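Local coordinates for protein yahD a copper inducible hydrolase (Lactococcus lactis subsp. lactis, PDB 3OG9) that is a copper-inducible protein of the alpha/beta hydrolase fold, probably a hydrolase, that binds D-malate in its pocket, at residues 149-160 with 180-191. Numbering follows the deposited sequence.
Sequences DKHVFLSYAPND and CQLEIYESSLGH. With MLT (D-malate), chain C.
V152, L154 and Y156 each give their N-H and C=O to the strand 181-186 or the residue that follows it, so that seven backbone hydrogen bonds run from Q181 N–K150 O to S187 N–Y156 O. That regular alternation is the signature of parallel strands, here twisted 24° against each other. Side chains then sort by face. V152, L154, L182 and I184 share one: L154 CD1 lies 3.7 Å from I184 CD1, the two side chains running alongside each other, and the helices 111-121 and 165-177 close over this layer. H151, F153 and Y185 share the other, where the end of the F153 ring, CZ, rests 3.4 Å from Y185 CB. With CG anti to the backbone N (chi1 178°), F153 carries its ring forward and across toward strand 181-186, to that methylene, and W204 of helix 195-208 meets it as well. At the start of the strands, Q181 CB sits over one face of the H151 imidazole, offset toward its rim, in a CH-pi contact.

Strand 151-156, helix 165-177 and strand 181-186 form a beta-alpha-beta unit at one border of the alpha/beta hydrolase sheet, and the loops leaving both strands carry D160 and H191, placed with S110 in a geometry consistent with the Ser-His-Asp triad of alpha/beta hydrolases. H191 ND1 donates to D160 OD2 (2.8 Å, 168°), which lies in the plane of the imidazole and is met on its syn side, slightly out of the carboxylate plane. D160 OD1 is held by I162 N, fixing the carboxylate's rotation. H191 NE2 bonds to S110 OG and, weakly, to malate O4 at 3.1 Å. A leucine here, with no ring nitrogens, would probably leave the D160 carboxylate without its N-H donor and S110 OG uncoupled from it, and drop the weak hold on malate. In the same two loops, N159 OD1 accepts from G190 N at 2.9 Å, the donor lying above the amide plane, while N159 ND2 reaches S188 O.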
# COMPACT_ATOMS: atom_id res chain seq x y z
N ASP A 149 -17.16 6.12 1.90
CA ASP A 149 -16.79 6.91 3.09
C ASP A 149 -15.26 7.01 3.31
O ASP A 149 -14.81 7.64 4.26
CB ASP A 149 -17.44 6.28 4.34
CG ASP A 149 -17.04 4.79 4.54
OD1 ASP A 149 -16.75 4.05 3.55
OD2 ASP A 149 -17.07 4.35 5.71
N LYS A 150 -14.48 6.35 2.45
CA LYS A 150 -13.06 6.13 2.69
C LYS A 150 -12.18 7.29 2.23
O LYS A 150 -12.52 7.99 1.26
CB LYS A 150 -12.60 4.82 2.01
CG LYS A 150 -13.42 3.59 2.41
CD LYS A 150 -13.23 3.23 3.85
CE LYS A 150 -13.75 1.81 4.08
NZ LYS A 150 -13.41 1.47 5.46
N HIS A 151 -11.06 7.48 2.93
CA HIS A 151 -10.11 8.53 2.60
C HIS A 151 -8.79 7.88 2.23
O HIS A 151 -8.33 6.93 2.88
CB HIS A 151 -9.93 9.46 3.79
CG HIS A 151 -11.04 10.47 3.92
ND1 HIS A 151 -10.97 11.71 3.34
CD2 HIS A 151 -12.23 10.41 4.56
CE1 HIS A 151 -12.08 12.38 3.60
NE2 HIS A 151 -12.87 11.61 4.32
N VAL A 152 -8.19 8.36 1.15
CA VAL A 152 -7.00 7.70 0.61
C VAL A 152 -6.04 8.80 0.16
O VAL A 152 -6.47 9.78 -0.48
CB VAL A 152 -7.37 6.79 -0.62
CG1 VAL A 152 -6.09 6.34 -1.37
CG2 VAL A 152 -8.14 5.53 -0.13
N PHE A 153 -4.76 8.67 0.51
CA PHE A 153 -3.69 9.61 0.10
C PHE A 153 -2.81 8.92 -0.95
O PHE A 153 -2.42 7.76 -0.73
CB PHE A 153 -2.81 9.93 1.33
CG PHE A 153 -1.63 10.86 1.04
CD1 PHE A 153 -1.73 12.23 1.26
CD2 PHE A 153 -0.42 10.35 0.58
CE1 PHE A 153 -0.62 13.08 1.00
CE2 PHE A 153 0.70 11.18 0.31
CZ PHE A 153 0.58 12.55 0.50
N LEU A 154 -2.55 9.61 -2.08
CA LEU A 154 -1.72 9.07 -3.15
C LEU A 154 -0.68 10.08 -3.53
O LEU A 154 -1.00 11.27 -3.69
CB LEU A 154 -2.54 8.78 -4.42
CG LEU A 154 -3.74 7.86 -4.31
CD1 LEU A 154 -4.55 7.86 -5.62
CD2 LEU A 154 -3.34 6.43 -3.95
N SER A 155 0.55 9.62 -3.73
CA SER A 155 1.55 10.52 -4.35
C SER A 155 1.82 10.07 -5.78
O SER A 155 1.67 8.90 -6.10
CB SER A 155 2.84 10.54 -3.57
OG SER A 155 3.51 9.30 -3.67
N TYR A 156 2.29 11.02 -6.61
CA TYR A 156 2.64 10.75 -7.97
C TYR A 156 3.76 11.74 -8.34
O TYR A 156 3.76 12.87 -7.85
CB TYR A 156 1.38 10.98 -8.82
CG TYR A 156 1.61 11.03 -10.29
CD1 TYR A 156 1.88 9.85 -11.02
CD2 TYR A 156 1.59 12.25 -10.97
CE1 TYR A 156 2.12 9.90 -12.39
CE2 TYR A 156 1.81 12.31 -12.35
CZ TYR A 156 2.07 11.14 -13.05
OH TYR A 156 2.32 11.19 -14.42
N ALA A 157 4.72 11.32 -9.17
CA ALA A 157 5.62 12.32 -9.78
C ALA A 157 5.48 12.26 -11.30
O ALA A 157 5.41 11.18 -11.86
CB ALA A 157 7.07 12.07 -9.36
N PRO A 158 5.48 13.41 -12.00
CA PRO A 158 5.29 13.32 -13.46
C PRO A 158 6.60 12.91 -14.18
O PRO A 158 6.59 12.65 -15.39
CB PRO A 158 4.82 14.73 -13.85
CG PRO A 158 5.42 15.65 -12.80
CD PRO A 158 5.87 14.79 -11.62
N ASN A 159 7.71 12.84 -13.46
CA ASN A 159 8.94 12.28 -14.01
C ASN A 159 9.21 10.83 -13.56
O ASN A 159 10.31 10.30 -13.75
CB ASN A 159 10.14 13.19 -13.73
CG ASN A 159 10.35 13.50 -12.23
OD1 ASN A 159 9.46 13.32 -11.39
ND2 ASN A 159 11.55 13.98 -11.90
N ASP A 160 8.19 10.19 -12.99
CA ASP A 160 8.30 8.78 -12.63
C ASP A 160 8.22 7.92 -13.88
O ASP A 160 7.16 7.79 -14.49
CB ASP A 160 7.17 8.42 -11.65
CG ASP A 160 7.35 7.05 -11.04
OD1 ASP A 160 8.08 6.23 -11.62
OD2 ASP A 160 6.72 6.79 -10.00
N CYS A 180 -14.26 6.80 -3.14
CA CYS A 180 -13.20 7.34 -2.24
C CYS A 180 -12.99 8.84 -2.34
O CYS A 180 -13.11 9.43 -3.41
CB CYS A 180 -11.83 6.68 -2.47
SG CYS A 180 -11.77 4.95 -2.12
N GLN A 181 -12.60 9.43 -1.21
CA GLN A 181 -12.20 10.82 -1.16
C GLN A 181 -10.67 10.81 -1.23
O GLN A 181 -10.02 10.30 -0.34
CB GLN A 181 -12.65 11.44 0.18
CG GLN A 181 -14.11 11.90 0.25
CD GLN A 181 -15.12 10.74 0.20
OE1 GLN A 181 -15.01 9.73 0.92
NE2 GLN A 181 -16.08 10.88 -0.67
N LEU A 182 -10.11 11.37 -2.28
CA LEU A 182 -8.67 11.30 -2.53
C LEU A 182 -7.97 12.58 -2.24
O LEU A 182 -8.47 13.66 -2.56
CB LEU A 182 -8.40 10.99 -4.02
CG LEU A 182 -8.90 9.67 -4.57
CD1 LEU A 182 -8.38 9.41 -6.03
CD2 LEU A 182 -8.42 8.58 -3.62
N GLU A 183 -6.77 12.46 -1.67
CA GLU A 183 -5.79 13.53 -1.66
C GLU A 183 -4.63 13.11 -2.53
O GLU A 183 -4.03 12.06 -2.29
CB GLU A 183 -5.30 13.81 -0.24
CG GLU A 183 -4.11 14.79 -0.14
CD GLU A 183 -4.56 16.24 -0.12
OE1 GLU A 183 -5.71 16.48 0.27
OE2 GLU A 183 -3.75 17.15 -0.47
N ILE A 184 -4.28 13.95 -3.50
CA ILE A 184 -3.16 13.67 -4.39
C ILE A 184 -1.99 14.60 -4.12
O ILE A 184 -2.14 15.82 -4.25
CB ILE A 184 -3.57 13.77 -5.91
CG1 ILE A 184 -4.88 13.00 -6.21
CG2 ILE A 184 -2.42 13.38 -6.84
CD1 ILE A 184 -4.81 11.53 -5.90
N TYR A 185 -0.82 14.03 -3.80
CA TYR A 185 0.39 14.82 -3.60
C TYR A 185 1.36 14.63 -4.77
O TYR A 185 1.68 13.49 -5.13
CB TYR A 185 1.11 14.45 -2.29
CG TYR A 185 2.34 15.30 -2.10
CD1 TYR A 185 2.25 16.56 -1.48
CD2 TYR A 185 3.57 14.90 -2.60
CE1 TYR A 185 3.39 17.37 -1.31
CE2 TYR A 185 4.71 15.70 -2.46
CZ TYR A 185 4.61 16.93 -1.82
OH TYR A 185 5.73 17.70 -1.71
N GLU A 186 1.83 15.73 -5.36
CA GLU A 186 2.73 15.68 -6.51
C GLU A 186 4.17 15.92 -6.05
O GLU A 186 4.46 16.99 -5.51
CB GLU A 186 2.31 16.70 -7.59
CG GLU A 186 3.09 16.51 -8.94
CD GLU A 186 2.83 17.57 -10.01
OE1 GLU A 186 1.72 18.16 -10.08
OE2 GLU A 186 3.74 17.78 -10.83
N SER A 187 5.04 14.90 -6.17
CA SER A 187 6.48 15.01 -5.83
C SER A 187 7.31 15.24 -7.10
O SER A 187 6.77 15.20 -8.20
CB SER A 187 6.96 13.77 -5.08
OG SER A 187 6.90 12.63 -5.92
N SER A 188 8.60 15.51 -6.95
CA SER A 188 9.43 15.89 -8.11
C SER A 188 10.69 15.04 -8.27
O SER A 188 11.63 15.44 -8.97
CB SER A 188 9.83 17.38 -8.04
OG SER A 188 10.58 17.63 -6.86
N LEU A 189 10.72 13.88 -7.62
CA LEU A 189 11.88 13.00 -7.75
C LEU A 189 11.60 11.65 -8.40
O LEU A 189 12.17 10.66 -8.02
CB LEU A 189 12.63 12.90 -6.42
CG LEU A 189 13.57 14.12 -6.51
CD1 LEU A 189 13.32 15.18 -5.49
CD2 LEU A 189 15.06 13.83 -6.78
N GLY A 190 10.75 11.64 -9.43
CA GLY A 190 10.42 10.36 -10.06
C GLY A 190 9.87 9.35 -9.06
O GLY A 190 9.13 9.72 -8.19
N HIS A 191 10.28 8.08 -9.18
CA HIS A 191 9.75 7.00 -8.33
C HIS A 191 10.23 7.07 -6.88
O HIS A 191 9.71 6.34 -5.99
CB HIS A 191 10.11 5.62 -8.92
CG HIS A 191 9.16 4.52 -8.54
ND1 HIS A 191 7.83 4.53 -8.86
CD2 HIS A 191 9.38 3.33 -7.92
CE1 HIS A 191 7.25 3.43 -8.42
NE2 HIS A 191 8.18 2.68 -7.84
C1 MLT C . 5.17 -3.37 -8.99
O1 MLT C . 5.70 -4.49 -9.23
O2 MLT C . 4.34 -3.24 -8.05
C2 MLT C . 5.51 -2.17 -9.84
O3 MLT C . 6.39 -2.50 -10.90
C3 MLT C . 6.09 -1.02 -9.01
C4 MLT C . 7.44 -1.34 -8.41
O4 MLT C . 8.26 -0.40 -8.34
O5 MLT C . 7.78 -2.47 -7.97
O HOH W 1 -8.91 12.32 1.55